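PDB 6RB7: putative N-acetylneuraminate lyase from [Ruminococcus] gnavus ATCC 29149, which belongs to the dihydrodipicolinate synthetase family, whose members are built on a barrel of eight parallel strands ringed by helices. Local coordinates for residues Glu123-Ala128 against Ser159-Asn164; His284-Ala289 against Gly304-Pro309. One frame throughout, in Å; residues are numbered along the deposited sequence. Where two conformers were deposited one is given.

Contact 1 of 2, residues Glu123-Ala128 against Ser159-Asn164; sequences ELARHA and SAAAPN
The methyl of Ala125 faces those of Ala161 and Ala162, CB to CB 4.0 Å from Ala161 and 4.1 Å from Ala162. The methyl of Ala162 also rests against the helix backbone, its CB 3.6 Å from Ala125 O. One residue on, Arg126 presents its CA-H to the carbonyl of Ala161, with CA 3.5 Å from Ala161 O and an angle of 130° at the hydrogen. The arginine chain leaves the helix straight, CG anti to the backbone N (chi1 -178°), then bends at chi3 (-65°); the bend brings one face of the guanidinium over the Ala161 methyl, NH2 lying 3.9 Å from Ala161 CB. A water ties the two polar groups together: it donates to Ala161 O at 2.8 Å and accepts a weak bond from Arg126 NE at 3.0 Å. Ala161 O therefore has a water and a CA-H as partners.

The chain bends sharply here, Ala162 N bonding back to Ser159 O at 3.0 Å. Asn191 holds the Ser159 hydroxyl, and Glu129 of helix 118-130 accepts from the backbone N of Asn164. Beneath the contact, Ile136 of strand 135-138 touches Ala125 and Ala162.

The contact thus joins helix 118-130 to the chain at the end of helix 148-160, as it turns toward strand 166-171. Small alanine methyls let the two backbones approach closely, the CA atoms of Arg126 and Ala162 being the nearest pair. Its polar joining is indirect, by water and CA-H, on the exposed side, where the Arg126 guanidinium lies against the Ala161 methyl.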
loop_
_atom_site.group_PDB
_atom_site.type_symbol
_atom_site.label_atom_id
_atom_site.label_comp_id
_atom_site.label_asym_id
_atom_site.label_seq_id
_atom_site.Cartn_x
_atom_site.Cartn_y
_atom_site.Cartn_z
ATOM N N GLU A 123 -12.163 22.852 -21.364
ATOM C CA GLU A 123 -11.808 23.353 -22.724
ATOM C C GLU A 123 -11.758 22.170 -23.682
ATOM O O GLU A 123 -12.342 22.238 -24.805
ATOM C CB GLU A 123 -10.513 24.152 -22.670
ATOM C CG GLU A 123 -10.038 24.630 -23.992
ATOM C CD GLU A 123 -8.842 25.596 -23.961
ATOM O OE1 GLU A 123 -8.197 25.764 -22.873
ATOM O OE2 GLU A 123 -8.506 26.154 -25.054
ATOM N N LEU A 124 -11.118 21.056 -23.281
ATOM C CA LEU A 124 -11.054 19.899 -24.170
ATOM C C LEU A 124 -12.421 19.254 -24.324
ATOM O O LEU A 124 -12.689 18.750 -25.410
ATOM C CB LEU A 124 -10.001 18.916 -23.638
ATOM C CG LEU A 124 -8.562 19.367 -23.826
ATOM C CD1 LEU A 124 -7.615 18.385 -23.188
ATOM C CD2 LEU A 124 -8.199 19.576 -25.308
ATOM N N ALA A 125 -13.245 19.222 -23.286
ATOM C CA ALA A 125 -14.610 18.662 -23.372
ATOM C C ALA A 125 -15.410 19.434 -24.433
ATOM O O ALA A 125 -16.074 18.809 -25.266
ATOM C CB ALA A 125 -15.282 18.673 -22.026
ATOM N N ARG A 126 -15.399 20.752 -24.346
ATOM C CA ARG A 126 -16.177 21.609 -25.274
ATOM C C ARG A 126 -15.665 21.376 -26.687
ATOM O O ARG A 126 -16.500 21.241 -27.612
ATOM C CB ARG A 126 -16.020 23.072 -24.855
ATOM C CG ARG A 126 -16.812 24.067 -25.685
ATOM C CD ARG A 126 -16.545 25.453 -25.067
ATOM N NE ARG A 126 -17.111 25.516 -23.698
ATOM C CZ ARG A 126 -16.442 25.505 -22.523
ATOM N NH1 ARG A 126 -15.118 25.479 -22.470
ATOM N NH2 ARG A 126 -17.118 25.512 -21.383
ATOM N N HIS A 127 -14.342 21.315 -26.865
ATOM C CA HIS A 127 -13.731 21.090 -28.189
ATOM C C HIS A 127 -14.188 19.737 -28.743
ATOM O O HIS A 127 -14.535 19.645 -29.947
ATOM C CB HIS A 127 -12.224 21.254 -28.090
ATOM C CG HIS A 127 -11.497 20.893 -29.327
ATOM N ND1 HIS A 127 -11.009 19.612 -29.537
ATOM C CD2 HIS A 127 -11.135 21.642 -30.391
ATOM C CE1 HIS A 127 -10.363 19.613 -30.688
ATOM N NE2 HIS A 127 -10.419 20.843 -31.237
ATOM N N ALA A 128 -14.181 18.694 -27.903
ATOM C CA ALA A 128 -14.567 17.340 -28.327
ATOM C C ALA A 128 -16.038 17.298 -28.741
ATOM O O ALA A 128 -16.367 16.677 -29.774
ATOM C CB ALA A 128 -14.224 16.329 -27.232
ATOM N N SER A 159 -18.276 17.242 -17.613
ATOM C CA SER A 159 -19.490 16.787 -18.314
ATOM C C SER A 159 -20.341 18.015 -18.711
ATOM O O SER A 159 -20.893 18.012 -19.836
ATOM C CB SER A 159 -20.248 15.830 -17.456
ATOM O OG SER A 159 -21.481 15.446 -18.088
ATOM N N ALA A 160 -20.454 19.011 -17.845
ATOM C CA ALA A 160 -21.318 20.193 -18.125
ATOM C C ALA A 160 -20.740 21.001 -19.298
ATOM O O ALA A 160 -21.514 21.765 -19.906
ATOM C CB ALA A 160 -21.410 21.051 -16.886
ATOM N N ALA A 161 -19.450 20.892 -19.598
ATOM C CA ALA A 161 -18.818 21.596 -20.736
ATOM C C ALA A 161 -19.135 20.872 -22.053
ATOM O O ALA A 161 -18.895 21.461 -23.109
ATOM C CB ALA A 161 -17.329 21.740 -20.530
ATOM N N ALA A 162 -19.571 19.607 -21.985
ATOM C CA ALA A 162 -19.983 18.782 -23.141
ATOM C C ALA A 162 -21.331 18.183 -22.804
ATOM O O ALA A 162 -21.494 16.963 -22.670
ATOM C CB ALA A 162 -18.966 17.720 -23.451
ATOM N N PRO A 163 -22.355 19.038 -22.615
ATOM C CA PRO A 163 -23.584 18.592 -21.978
ATOM C C PRO A 163 -24.450 17.658 -22.816
ATOM O O PRO A 163 -25.436 17.133 -22.268
ATOM C CB PRO A 163 -24.296 19.917 -21.687
ATOM C CG PRO A 163 -23.825 20.817 -22.778
ATOM C CD PRO A 163 -22.358 20.480 -22.946
ATOM N N ASN A 164 -24.121 17.488 -24.090
ATOM C CA ASN A 164 -24.875 16.605 -25.011
ATOM C C ASN A 164 -24.072 15.345 -25.293
ATOM O O ASN A 164 -24.432 14.631 -26.238
ATOM C CB ASN A 164 -25.156 17.359 -26.319
ATOM C CG ASN A 164 -25.945 18.611 -26.028
ATOM O OD1 ASN A 164 -27.071 18.500 -25.537
ATOM N ND2 ASN A 164 -25.345 19.778 -26.245
HETATM O O HOH W 1 -19.771 24.071 -23.353
#

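Contact 2 of 2, residues His284-Ala289 against Gly304-Pro309; sequences HGNMYA and GAVREP
Ala289, in the first turn of helix 287-299, has its CA 5.6 Å from that of Val306, which lies in an extended stretch of the loop between this helix and helix 317-335. Val306 supplies the contact from its side with one isopropyl group. With chi1 at -72°, CG1 stands opposite the carbonyl carbon and is turned toward the helix, where it rests against the backbone of the first turn, 3.4 Å from Ala289 N and 3.8 Å from Tyr288 C. The same methyl meets Ala289 CB at 3.9 Å and Tyr288 CB at 4.1 Å, while the second branch, CG2, meets the Ala289 methyl, CB, at 4.0 Å.

Asn286 borders this patch as the N-cap: its OD1 accepts from Tyr288 N at 2.9 Å, with an angle of 144° at the hydrogen, the donor standing 50° out of the carbonyl plane. Its other branch, ND2, hydrogen-bonds a glycerol molecule. The Tyr288 ring turns away from Val306; the methyl CE of Met287 sits over one face of the ring, 3.4 Å from its plane and nearer the edge of the ring than the centre, and the Tyr288 OH is held by Ser81 and by a bound TRS molecule. Further along the loop, Arg307 forms a salt bridge with Asp91, and Ala305 O accepts from Lys292.

Across the contact itself the attraction is apolar. Tyr288 N is satisfied by the Asn286 cap and Ala289 N weakly by Asn286 O, while the methyls of Val306 cover the same turn with apolar contacts alone.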
loop_
_atom_site.group_PDB
_atom_site.type_symbol
_atom_site.label_atom_id
_atom_site.label_comp_id
_atom_site.label_asym_id
_atom_site.label_seq_id
_atom_site.Cartn_x
_atom_site.Cartn_y
_atom_site.Cartn_z
ATOM N N HIS A 284 14.362 -1.750 -21.876
ATOM C CA HIS A 284 14.798 -0.544 -21.136
ATOM C C HIS A 284 13.859 0.621 -21.478
ATOM O O HIS A 284 13.340 1.286 -20.557
ATOM C CB HIS A 284 16.253 -0.265 -21.478
ATOM C CG HIS A 284 16.809 0.978 -20.894
ATOM N ND1 HIS A 284 17.528 0.982 -19.722
ATOM C CD2 HIS A 284 16.772 2.256 -21.323
ATOM C CE1 HIS A 284 17.948 2.206 -19.493
ATOM N NE2 HIS A 284 17.510 2.986 -20.426
ATOM N N GLY A 285 13.626 0.868 -22.760
ATOM C CA GLY A 285 12.676 1.872 -23.234
ATOM C C GLY A 285 11.267 1.550 -22.794
ATOM O O GLY A 285 10.930 0.369 -22.499
ATOM N N ASN A 286 10.438 2.585 -22.771
ATOM C CA ASN A 286 9.018 2.504 -22.375
ATOM C C ASN A 286 8.271 1.549 -23.314
ATOM O O ASN A 286 8.546 1.471 -24.522
ATOM C CB ASN A 286 8.436 3.906 -22.403
ATOM C CG ASN A 286 6.973 3.930 -22.022
ATOM O OD1 ASN A 286 6.120 3.986 -22.927
ATOM N ND2 ASN A 286 6.714 3.915 -20.717
ATOM N N MET A 287 7.271 0.866 -22.765
ATOM C CA MET A 287 6.445 -0.075 -23.563
ATOM C C MET A 287 5.861 0.611 -24.801
ATOM O O MET A 287 5.789 -0.028 -25.858
ATOM C CB MET A 287 5.310 -0.681 -22.752
ATOM C CG MET A 287 4.649 -1.868 -23.496
ATOM S SD MET A 287 3.056 -2.276 -22.748
ATOM C CE MET A 287 2.159 -0.794 -23.182
ATOM N N TYR A 288 5.397 1.864 -24.718
ATOM C CA TYR A 288 4.814 2.552 -25.889
ATOM C C TYR A 288 5.916 2.813 -26.930
ATOM O O TYR A 288 5.587 2.838 -28.110
ATOM C CB TYR A 288 3.978 3.762 -25.485
ATOM C CG TYR A 288 2.803 3.339 -24.641
ATOM C CD1 TYR A 288 1.768 2.602 -25.192
ATOM C CD2 TYR A 288 2.779 3.571 -23.282
ATOM C CE1 TYR A 288 0.715 2.137 -24.427
ATOM C CE2 TYR A 288 1.734 3.092 -22.500
ATOM C CZ TYR A 288 0.722 2.338 -23.070
ATOM O OH TYR A 288 -0.341 1.889 -22.310
ATOM N N ALA A 289 7.149 3.034 -26.485
ATOM C CA ALA A 289 8.294 3.195 -27.441
ATOM C C ALA A 289 8.489 1.868 -28.185
ATOM O O ALA A 289 8.759 1.889 -29.415
ATOM C CB ALA A 289 9.531 3.610 -26.714
ATOM N N GLY A 304 6.841 8.272 -34.479
ATOM C CA GLY A 304 7.780 9.051 -33.660
ATOM C C GLY A 304 8.145 8.325 -32.379
ATOM O O GLY A 304 7.929 7.122 -32.245
ATOM N N ALA A 305 8.773 9.073 -31.513
ATOM C CA ALA A 305 9.364 8.582 -30.253
ATOM C C ALA A 305 8.274 8.643 -29.182
ATOM O O ALA A 305 7.093 8.861 -29.491
ATOM C CB ALA A 305 10.507 9.494 -29.884
ATOM N N VAL A 306 8.665 8.447 -27.944
ATOM C CA VAL A 306 7.785 8.766 -26.803
ATOM C C VAL A 306 8.275 10.074 -26.190
ATOM O O VAL A 306 9.474 10.426 -26.300
ATOM C CB VAL A 306 7.737 7.648 -25.739
ATOM C CG1 VAL A 306 6.967 6.451 -26.264
ATOM C CG2 VAL A 306 9.098 7.271 -25.215
ATOM N N ARG A 307 7.356 10.799 -25.571
ATOM C CA ARG A 307 7.710 12.129 -25.010
ATOM C C ARG A 307 8.378 11.967 -23.649
ATOM O O ARG A 307 7.852 11.271 -22.768
ATOM C CB ARG A 307 6.479 13.019 -24.935
ATOM C CG ARG A 307 6.803 14.411 -24.408
ATOM C CD ARG A 307 5.690 15.408 -24.674
ATOM N NE ARG A 307 5.695 15.773 -26.089
ATOM C CZ ARG A 307 4.825 16.642 -26.591
ATOM N NH1 ARG A 307 3.876 17.137 -25.820
ATOM N NH2 ARG A 307 4.873 16.967 -27.878
ATOM N N GLU A 308 9.496 12.672 -23.459
ATOM C CA GLU A 308 10.191 12.705 -22.156
ATOM C C GLU A 308 9.246 13.293 -21.127
ATOM O O GLU A 308 8.604 14.312 -21.379
ATOM C CB GLU A 308 11.490 13.495 -22.276
ATOM C CG GLU A 308 12.538 12.732 -23.072
ATOM C CD GLU A 308 13.989 13.153 -22.911
ATOM O OE1 GLU A 308 14.384 13.545 -21.797
ATOM O OE2 GLU A 308 14.730 13.052 -23.909
ATOM N N PRO A 309 9.151 12.745 -19.895
ATOM C CA PRO A 309 10.128 11.789 -19.372
ATOM C C PRO A 309 10.036 10.295 -19.675
ATOM O O PRO A 309 10.853 9.541 -19.141
ATOM C CB PRO A 309 9.973 12.015 -17.859
ATOM C CG PRO A 309 8.486 12.353 -17.706
ATOM C CD PRO A 309 8.230 13.259 -18.887
#

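The two contacts are separate in the chain fold: their centres are 30 Å apart and their nearest atoms about 12 Å. Contact 1 lies at helices 118-130 and 148-160, contact 2 at the start of helix 287-299. The assembly brings the same helices to contact 2 from another copy: Tyr149 of the second subunit stacks on His284, and Tyr149 OH hydrogen-bonds His284 O, while Thr118 and Lys119 of that subunit pack on Arg307 to Pro309. The bound glycerol and TRS touch Asn286 and Tyr288 of contact 2. Bicine sits elsewhere, at Ala260, Gly261 and Lys262, residues that belong to neither contact.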